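Local coordinates for protein AceL NrdHF-1-1 Intein (Metagenome, PDB 6ZGQ) that is a naturally split class 3 intein, crystallised as a linked, splice-inactive variant of a protein that would otherwise probably excise itself and join its flanking sequences, at residues 64-69 / 74-79; 31-36 / 106-111. All blocks are in the same frame, centred on the assembly; numbering follows the deposited sequence. Where two conformers were deposited one is given.

Contact 1 (64-69 / 74-79)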
ATOM      1  N   ALA A  64       9.680   1.980 -11.342  1.00 15.15           N
ATOM      2  CA  ALA A  64      10.021   0.567 -11.568  1.00 17.41           C
ATOM      3  C   ALA A  64       8.893  -0.415 -11.217  1.00 17.41           C
ATOM      4  O   ALA A  64       9.154  -1.456 -10.602  1.00 19.13           O
ATOM      5  CB  ALA A  64      11.294   0.221 -10.801  1.00 20.38           C
ATOM      6  N   GLY A  65       7.662  -0.082 -11.623  1.00 16.64           N
ATOM      7  CA  GLY A  65       6.471  -0.925 -11.409  1.00 16.95           C
ATOM      8  C   GLY A  65       5.816  -0.724 -10.049  1.00 14.97           C
ATOM      9  O   GLY A  65       4.855  -1.431  -9.731  1.00 15.09           O
ATOM     10  N   PHE A  66       6.341   0.226  -9.262  1.00 13.60           N
ATOM     11  CA  PHE A  66       5.794   0.629  -7.951  1.00 11.91           C
ATOM     12  C   PHE A  66       5.110   2.005  -8.101  1.00 11.60           C
ATOM     13  O   PHE A  66       5.733   2.972  -8.568  1.00 12.47           O
ATOM     14  CB  PHE A  66       6.927   0.672  -6.905  1.00 11.84           C
ATOM     15  CG  PHE A  66       6.464   0.886  -5.484  1.00 10.70           C
ATOM     16  CD1 PHE A  66       5.944  -0.160  -4.741  1.00 10.91           C
ATOM     17  CD2 PHE A  66       6.576   2.132  -4.887  1.00 10.42           C
ATOM     18  CE1 PHE A  66       5.526   0.039  -3.436  1.00 10.95           C
ATOM     19  CE2 PHE A  66       6.156   2.340  -3.585  1.00 10.74           C
ATOM     20  CZ  PHE A  66       5.624   1.293  -2.859  1.00 10.58           C
ATOM     21  N   ASP A  67       3.825   2.075  -7.749  1.00 10.81           N
ATOM     22  CA  ASP A  67       3.085   3.352  -7.682  1.00 10.44           C
ATOM     23  C   ASP A  67       2.092   3.294  -6.523  1.00  9.61           C
ATOM     24  O   ASP A  67       1.193   2.447  -6.546  1.00  9.69           O
ATOM     25  CB  ASP A  67       2.340   3.646  -8.993  1.00 11.78           C
ATOM     26  CG  ASP A  67       1.913   5.108  -9.121  1.00 12.64           C
ATOM     27  OD1 ASP A  67       1.096   5.575  -8.299  1.00 14.31           O
ATOM     28  OD2 ASP A  67       2.409   5.786 -10.038  1.00 14.02           O
ATOM     29  N   GLN A  68       2.282   4.169  -5.526  1.00  9.02           N
ATOM     30  CA  GLN A  68       1.353   4.344  -4.397  1.00  8.79           C
ATOM     31  C   GLN A  68       1.118   5.849  -4.174  1.00  8.71           C
ATOM     32  O   GLN A  68       2.065   6.643  -4.270  1.00  8.48           O
ATOM     33  CB  GLN A  68       1.894   3.650  -3.137  1.00  8.37           C
ATOM     34  CG  GLN A  68       2.008   2.140  -3.317  1.00  9.10           C
ATOM     35  CD  GLN A  68       2.292   1.379  -2.042  1.00 10.26           C
ATOM     36  OE1 GLN A  68       2.404   1.950  -0.953  1.00 10.16           O
ATOM     37  NE2 GLN A  68       2.412   0.064  -2.175  1.00  9.80           N
ATOM     38  N   LYS A  69      -0.150   6.210  -3.946  1.00  8.94           N
ATOM     39  CA  LYS A  69      -0.589   7.575  -3.644  1.00  9.84           C
ATOM     40  C   LYS A  69      -1.249   7.509  -2.258  1.00  9.56           C
ATOM     41  O   LYS A  69      -2.330   6.923  -2.110  1.00 10.65           O
ATOM     42  CB  LYS A  69      -1.537   8.077  -4.748  1.00 10.81           C
ATOM     43  CG  LYS A  69      -0.872   8.142  -6.124  1.00 11.45           C
ATOM     44  CD  LYS A  69      -1.794   8.677  -7.210  1.00 13.97           C
ATOM     45  CE  LYS A  69      -1.201   8.495  -8.599  1.00 14.96           C
ATOM     46  NZ  LYS A  69      -1.463   7.133  -9.142  1.00 18.48           N
ATOM     47  N   HIS A  74       0.448   7.593   6.269  1.00  9.41           N
ATOM     48  CA  HIS A  74       0.252   6.223   5.769  1.00  8.26           C
ATOM     49  C   HIS A  74       1.525   5.406   6.007  1.00  8.41           C
ATOM     50  O   HIS A  74       2.630   5.932   5.824  1.00  8.83           O
ATOM     51  CB  HIS A  74      -0.091   6.206   4.285  1.00  7.70           C
ATOM     52  CG  HIS A  74      -0.334   4.831   3.771  1.00  7.78           C
ATOM     53  ND1 HIS A  74      -1.454   4.109   4.114  1.00  7.58           N
ATOM     54  CD2 HIS A  74       0.409   4.029   2.977  1.00  7.62           C
ATOM     55  CE1 HIS A  74      -1.402   2.927   3.532  1.00  7.37           C
ATOM     56  NE2 HIS A  74      -0.276   2.847   2.844  1.00  7.46           N
ATOM     57  N   ARG A  75       1.361   4.145   6.421  1.00  7.77           N
ATOM     58  CA  ARG A  75       2.481   3.244   6.705  1.00  7.94           C
ATOM     59  C   ARG A  75       3.000   2.667   5.380  1.00  8.04           C
ATOM     60  O   ARG A  75       2.249   1.980   4.670  1.00  8.26           O
ATOM     61  CB  ARG A  75       2.048   2.141   7.686  1.00  7.80           C
ATOM     62  CG  ARG A  75       1.763   2.664   9.092  1.00  8.36           C
ATOM     63  CD  ARG A  75       1.029   1.656   9.959  1.00  8.63           C
ATOM     64  NE  ARG A  75       1.819   0.439  10.183  1.00 10.06           N
ATOM     65  CZ  ARG A  75       1.574  -0.763   9.649  1.00  9.72           C
ATOM     66  NH1 ARG A  75       0.542  -0.969   8.845  1.00  9.40           N
ATOM     67  NH2 ARG A  75       2.374  -1.783   9.929  1.00 11.01           N
ATOM     68  N   MET A  76       4.245   3.010   5.025  1.00  8.41           N
ATOM     69  CA  MET A  76       4.941   2.411   3.882  1.00  8.54           C
ATOM     70  C   MET A  76       5.643   1.157   4.389  1.00  8.89           C
ATOM     71  O   MET A  76       6.194   1.184   5.496  1.00 10.03           O
ATOM     72  CB  MET A  76       5.947   3.390   3.270  1.00  9.19           C
ATOM     73  CG  MET A  76       5.302   4.663   2.743  1.00  8.66           C
ATOM     74  SD  MET A  76       4.016   4.320   1.528  1.00  9.93           S
ATOM     75  CE  MET A  76       5.015   3.795   0.135  1.00  9.96           C
ATOM     76  N   ILE A  77       5.560   0.076   3.603  1.00  9.20           N
ATOM     77  CA  ILE A  77       6.085  -1.252   3.947  1.00  8.93           C
ATOM     78  C   ILE A  77       7.247  -1.530   2.991  1.00  9.37           C
ATOM     79  O   ILE A  77       7.097  -1.372   1.772  1.00  9.25           O
ATOM     80  CB  ILE A  77       4.974  -2.332   3.835  1.00  9.53           C
ATOM     81  CG1 ILE A  77       3.792  -1.997   4.765  1.00  9.83           C
ATOM     82  CG2 ILE A  77       5.511  -3.728   4.129  1.00 10.31           C
ATOM     83  CD1 ILE A  77       4.115  -1.982   6.249  1.00  9.84           C
ATOM     84  N   TYR A  78       8.408  -1.869   3.557  1.00 10.07           N
ATOM     85  CA  TYR A  78       9.614  -2.171   2.785  1.00 10.71           C
ATOM     86  C   TYR A  78      10.348  -3.307   3.492  1.00 12.45           C
ATOM     87  O   TYR A  78      10.054  -3.573   4.666  1.00 12.50           O
ATOM     88  CB  TYR A  78      10.488  -0.915   2.638  1.00 10.72           C
ATOM     89  CG  TYR A  78      10.961  -0.303   3.934  1.00 12.49           C
ATOM     90  CD1 TYR A  78      10.167   0.597   4.630  1.00 14.37           C
ATOM     91  CD2 TYR A  78      12.211  -0.610   4.453  1.00 13.34           C
ATOM     92  CE1 TYR A  78      10.603   1.166   5.813  1.00 15.58           C
ATOM     93  CE2 TYR A  78      12.655  -0.050   5.639  1.00 14.10           C
ATOM     94  CZ  TYR A  78      11.847   0.842   6.313  1.00 15.65           C
ATOM     95  OH  TYR A  78      12.271   1.408   7.489  1.00 17.65           O
ATOM     96  N   GLU A  79      11.243  -3.976   2.759  1.00 12.03           N
ATOM     97  CA  GLU A  79      12.174  -4.968   3.305  1.00 14.92           C
ATOM     98  C   GLU A  79      13.536  -4.288   3.473  1.00 14.99           C
ATOM     99  O   GLU A  79      13.927  -3.490   2.606  1.00 14.51           O
ATOM    100  CB  GLU A  79      12.290  -6.191   2.377  1.00 15.16           C
ATOM    101  CG  GLU A  79      13.063  -7.341   3.014  1.00 16.88           C
ATOM    102  CD  GLU A  79      13.169  -8.591   2.159  1.00 17.98           C
ATOM    103  OE1 GLU A  79      12.540  -8.662   1.080  1.00 20.90           O
ATOM    104  OE2 GLU A  79      13.895  -9.517   2.586  1.00 21.25           O
TER
HETATM  105  O   HOH W   1       4.274   0.402   0.995  1.00  9.26           O

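Contact 2 (31-36 / 106-111)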
ATOM      1  N   GLU A  31     -12.732 -10.238   0.970  1.00  9.02           N
ATOM      2  CA  GLU A  31     -11.578 -11.105   1.247  1.00  9.15           C
ATOM      3  C   GLU A  31     -10.338 -10.486   0.592  1.00  8.55           C
ATOM      4  O   GLU A  31     -10.087 -10.727  -0.599  1.00  8.97           O
ATOM      5  CB  GLU A  31     -11.845 -12.514   0.705  1.00 10.96           C
ATOM      6  CG  GLU A  31     -13.100 -13.140   1.284  1.00 12.30           C
ATOM      7  CD  GLU A  31     -13.367 -14.517   0.717  1.00 15.42           C
ATOM      8  OE1 GLU A  31     -13.965 -14.609  -0.376  1.00 19.06           O
ATOM      9  OE2 GLU A  31     -12.977 -15.502   1.371  1.00 20.27           O
ATOM     10  N   VAL A  32      -9.570  -9.736   1.386  0.77  7.63           N
ATOM     11  CA  VAL A  32      -8.453  -8.903   0.910  0.77  7.56           C
ATOM     12  C   VAL A  32      -7.159  -9.708   0.985  0.77  7.73           C
ATOM     13  O   VAL A  32      -6.939 -10.401   1.987  0.77  8.20           O
ATOM     14  CB  VAL A  32      -8.328  -7.616   1.773  0.77  7.02           C
ATOM     15  CG1 VAL A  32      -7.084  -6.810   1.421  0.77  6.98           C
ATOM     16  CG2 VAL A  32      -9.578  -6.755   1.630  0.77  7.00           C
ATOM     17  N   LEU A  33      -6.326  -9.615  -0.058  1.00  7.89           N
ATOM     18  CA  LEU A  33      -4.990 -10.242  -0.057  1.00  8.56           C
ATOM     19  C   LEU A  33      -4.096  -9.453   0.898  1.00  9.20           C
ATOM     20  O   LEU A  33      -3.706  -8.316   0.577  1.00  8.96           O
ATOM     21  CB  LEU A  33      -4.387 -10.263  -1.469  1.00  8.54           C
ATOM     22  CG  LEU A  33      -3.058 -11.016  -1.610  1.00  8.79           C
ATOM     23  CD1 LEU A  33      -3.204 -12.465  -1.169  1.00  8.35           C
ATOM     24  CD2 LEU A  33      -2.532 -10.943  -3.034  1.00  8.76           C
ATOM     25  N   GLN A  34      -3.830 -10.032   2.074  1.00  9.90           N
ATOM     26  CA  GLN A  34      -2.937  -9.440   3.074  1.00 10.59           C
ATOM     27  C   GLN A  34      -1.558 -10.075   2.927  1.00 10.82           C
ATOM     28  O   GLN A  34      -1.438 -11.139   2.308  1.00 10.91           O
ATOM     29  CB  GLN A  34      -3.496  -9.591   4.502  1.00 10.90           C
ATOM     30  CG  GLN A  34      -3.446 -10.993   5.087  1.00 11.59           C
ATOM     31  CD  GLN A  34      -3.442 -10.970   6.597  1.00 12.55           C
ATOM     32  OE1 GLN A  34      -4.091 -10.130   7.218  1.00 12.18           O
ATOM     33  NE2 GLN A  34      -2.694 -11.882   7.202  1.00 13.36           N
ATOM     34  N   PHE A  35      -0.548  -9.384   3.462  1.00 11.12           N
ATOM     35  CA  PHE A  35       0.845  -9.839   3.563  1.00 12.52           C
ATOM     36  C   PHE A  35       1.231  -9.734   5.046  1.00 15.08           C
ATOM     37  O   PHE A  35       1.173  -8.640   5.626  1.00 13.39           O
ATOM     38  CB  PHE A  35       1.735  -8.959   2.674  1.00 12.17           C
ATOM     39  CG  PHE A  35       3.201  -9.323   2.678  1.00 13.42           C
ATOM     40  CD1 PHE A  35       3.657 -10.453   2.017  1.00 14.22           C
ATOM     41  CD2 PHE A  35       4.129  -8.501   3.304  1.00 13.65           C
ATOM     42  CE1 PHE A  35       5.005 -10.769   1.997  1.00 15.64           C
ATOM     43  CE2 PHE A  35       5.478  -8.813   3.291  1.00 14.47           C
ATOM     44  CZ  PHE A  35       5.917  -9.951   2.641  1.00 16.08           C
ATOM     45  N   ASP A  36       1.572 -10.871   5.659  1.00 14.17           N
ATOM     46  CA  ASP A  36       1.926 -10.912   7.087  1.00 15.91           C
ATOM     47  C   ASP A  36       3.377 -10.436   7.231  1.00 16.50           C
ATOM     48  O   ASP A  36       4.277 -11.040   6.640  1.00 18.68           O
ATOM     49  CB  ASP A  36       1.728 -12.315   7.663  1.00 17.73           C
ATOM     50  CG  ASP A  36       1.981 -12.364   9.149  1.00 22.03           C
ATOM     51  OD1 ASP A  36       3.167 -12.389   9.538  1.00 25.05           O
ATOM     52  OD2 ASP A  36       0.999 -12.340   9.918  1.00 23.16           O
ATOM     53  N   SER A 106       0.430 -14.158 -11.375  1.00 30.88           N
ATOM     54  CA  SER A 106      -0.743 -14.765 -10.715  1.00 33.43           C
ATOM     55  C   SER A 106      -0.371 -15.654  -9.519  1.00 34.38           C
ATOM     56  O   SER A 106      -1.270 -16.053  -8.767  1.00 40.11           O
ATOM     57  CB  SER A 106      -1.538 -15.597 -11.726  1.00 34.02           C
ATOM     58  OG  SER A 106      -1.738 -14.871 -12.923  1.00 36.55           O
ATOM     59  N   HIS A 107       0.930 -15.936  -9.350  1.00 32.02           N
ATOM     60  CA  HIS A 107       1.455 -16.885  -8.347  1.00 31.85           C
ATOM     61  C   HIS A 107       2.024 -16.182  -7.094  1.00 26.05           C
ATOM     62  O   HIS A 107       2.682 -16.847  -6.279  1.00 25.60           O
ATOM     63  CB  HIS A 107       2.533 -17.796  -8.971  1.00 35.88           C
ATOM     64  CG  HIS A 107       2.311 -18.101 -10.421  1.00 41.51           C
ATOM     65  ND1 HIS A 107       1.055 -18.277 -10.963  1.00 41.76           N
ATOM     66  CD2 HIS A 107       3.188 -18.264 -11.439  1.00 44.16           C
ATOM     67  CE1 HIS A 107       1.168 -18.529 -12.255  1.00 45.51           C
ATOM     68  NE2 HIS A 107       2.452 -18.528 -12.569  1.00 47.61           N
ATOM     69  N   MET A 108       1.764 -14.872  -6.974  0.51 24.95           N
ATOM     70  CA  MET A 108       2.183 -14.021  -5.839  0.51 23.58           C
ATOM     71  C   MET A 108       3.702 -14.030  -5.653  0.51 21.26           C
ATOM     72  O   MET A 108       4.182 -14.180  -4.528  0.51 21.33           O
ATOM     73  CB  MET A 108       1.498 -14.449  -4.533  0.51 25.68           C
ATOM     74  CG  MET A 108      -0.013 -14.593  -4.627  0.51 25.91           C
ATOM     75  SD  MET A 108      -0.820 -13.109  -5.247  0.51 25.25           S
ATOM     76  CE  MET A 108      -2.416 -13.767  -5.728  0.51 27.94           C
ATOM     77  N   GLN A 109       4.436 -13.862  -6.757  1.00 19.63           N
ATOM     78  CA  GLN A 109       5.918 -13.834  -6.750  1.00 17.83           C
ATOM     79  C   GLN A 109       6.383 -12.456  -6.264  1.00 14.88           C
ATOM     80  O   GLN A 109       5.939 -11.437  -6.814  1.00 20.76           O
ATOM     81  CB  GLN A 109       6.464 -14.150  -8.147  1.00 19.34           C
ATOM     82  CG  GLN A 109       7.984 -14.176  -8.249  1.00 19.61           C
ATOM     83  CD  GLN A 109       8.604 -15.536  -7.938  1.00 20.07           C
ATOM     84  OE1 GLN A 109       7.929 -16.566  -7.931  1.00 24.97           O
ATOM     85  NE2 GLN A 109       9.908 -15.542  -7.700  1.00 18.88           N
ATOM     86  N   ILE A 110       7.233 -12.435  -5.227  1.00 13.11           N
ATOM     87  CA  ILE A 110       7.763 -11.197  -4.625  1.00 12.47           C
ATOM     88  C   ILE A 110       8.983 -10.711  -5.411  1.00 11.85           C
ATOM     89  O   ILE A 110       9.948 -11.477  -5.574  1.00 12.31           O
ATOM     90  CB  ILE A 110       8.182 -11.402  -3.151  1.00 12.35           C
ATOM     91  CG1 ILE A 110       7.006 -11.918  -2.311  1.00 13.00           C
ATOM     92  CG2 ILE A 110       8.743 -10.102  -2.581  1.00 11.97           C
ATOM     93  CD1 ILE A 110       7.335 -12.097  -0.846  1.00 13.25           C
ATOM     94  N   LYS A 111       8.929  -9.456  -5.873  1.00 10.77           N
ATOM     95  CA  LYS A 111      10.057  -8.748  -6.503  1.00 10.96           C
ATOM     96  C   LYS A 111      10.398  -7.518  -5.668  1.00 11.49           C
ATOM     97  O   LYS A 111       9.532  -6.663  -5.484  1.00 11.21           O
ATOM     98  CB  LYS A 111       9.703  -8.304  -7.928  1.00 11.34           C
ATOM     99  CG  LYS A 111      10.797  -7.473  -8.596  1.00 11.22           C
ATOM    100  CD  LYS A 111      10.716  -7.509 -10.111  1.00 12.04           C
ATOM    101  CE  LYS A 111      10.035  -6.278 -10.680  1.00 12.86           C
ATOM    102  NZ  LYS A 111      10.003  -6.371 -12.161  1.00 14.11           N
TER

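Contact 1 (64-69 / 74-79)
Phe66, Gln68 and Met76 meet inside the all-beta intein (HINT) fold, where strands 66-70 and 75-80 belong to different sheets. The backbones stay well apart, 9.2 Å between the CA atoms of Gln68 and Met76, and side chains fill the gap. The tight part centres on the Met76 methyl. It sits at the edge of the Phe66 ring, close to the ring plane, with CE 3.9 Å from CZ, and it also lies 3.4 Å from Gln68 OE1. Bends at chi2 (-56°) and chi3 (-72°) fold the thioether back to bring CE there, while Gln68 runs past it the opposite way. Phe61 of strand 57-63 packs against both Phe66 and Met76. The buried Gln68 amide is held from several directions: OE1 bonds to Thr153, NE2 to Ser151 and the Val152 carbonyl. Along the same strand, the more open side belongs to Asp67 and Lys69, turned away from Met76; their salt bridge joins NZ to OD1 from above the carboxylate plane, and Lys69 also bridges to Glu146, Asp67 OD2 to His60. Across the core, one water lies within hydrogen-bonding distance of Gln68 OE1 (3.1 Å) and accepts from Ile77 N at 2.9 Å.

Contact 2 (31-36 / 106-111)
Leu33 and Met108 have the nearest CA atoms across the two segments, yet these are still 10.0 Å apart, and no hydrogen bond crosses. The backbones run in roughly the same direction, so that Leu33 faces Met108 and Phe35 faces Ile110. In this all-beta intein (HINT) fold, strand 32-35 pairs with 42-45 in a small antiparallel sheet, and strand 109-114 pairs with 98-104 in the large one. Leu33 also shares backbone hydrogen bonds with Thr15 and Val142, so the short strand is tied to its surroundings independently of this contact. Ser106 and His107, exposed, evidently belong to the Gly-Ser-His linker that joins the intein halves. Met108 follows directly with a positive phi (58°), after which the chain straightens into the strand.

Two hydrophobic pairs bridge the gap, two residues apart on each segment. Leu33 and Met108 reach for each other tip to tip: CD2 of the leucine lies 3.5 Å from SD of the methionine and 3.9 Å from its CE. Met108, partly exposed, was modelled in two conformers, and these distances apply to the one described. Tyr44 touches both side chains. Phe35 and Ile110 form the second pair, with the side chains crossing at about a right angle. Phe42 stands next to both, its ring meeting that of Phe35 with the planes about 50° apart. Ile110 extends fully beyond CG1 (chi2 -178°), and this straight arm carries its terminal methyl to the aromatic ring, where CD1 stops 3.9 Å from Phe35 CE1.

In the fold
Contact 1 is the deeper of the two, its centre about 6 Å from the centre of the chain, and every residue that touches in it is buried. Contact 2 lies about 12 Å out and is partly buried, beside what is evidently the engineered join. Both reach the large antiparallel sheet, contact 1 through strand 75-80 and contact 2 through strand 109-114; strand 98-104 pairs with each of these. Their other halves belong to two different smaller sheets. Their chemistry differs: the 64-69 / 74-79 pair mixes hydrophobic packing with a bonded amide and a bridging water, whereas 31-36 / 106-111 meets through apolar side chains alone.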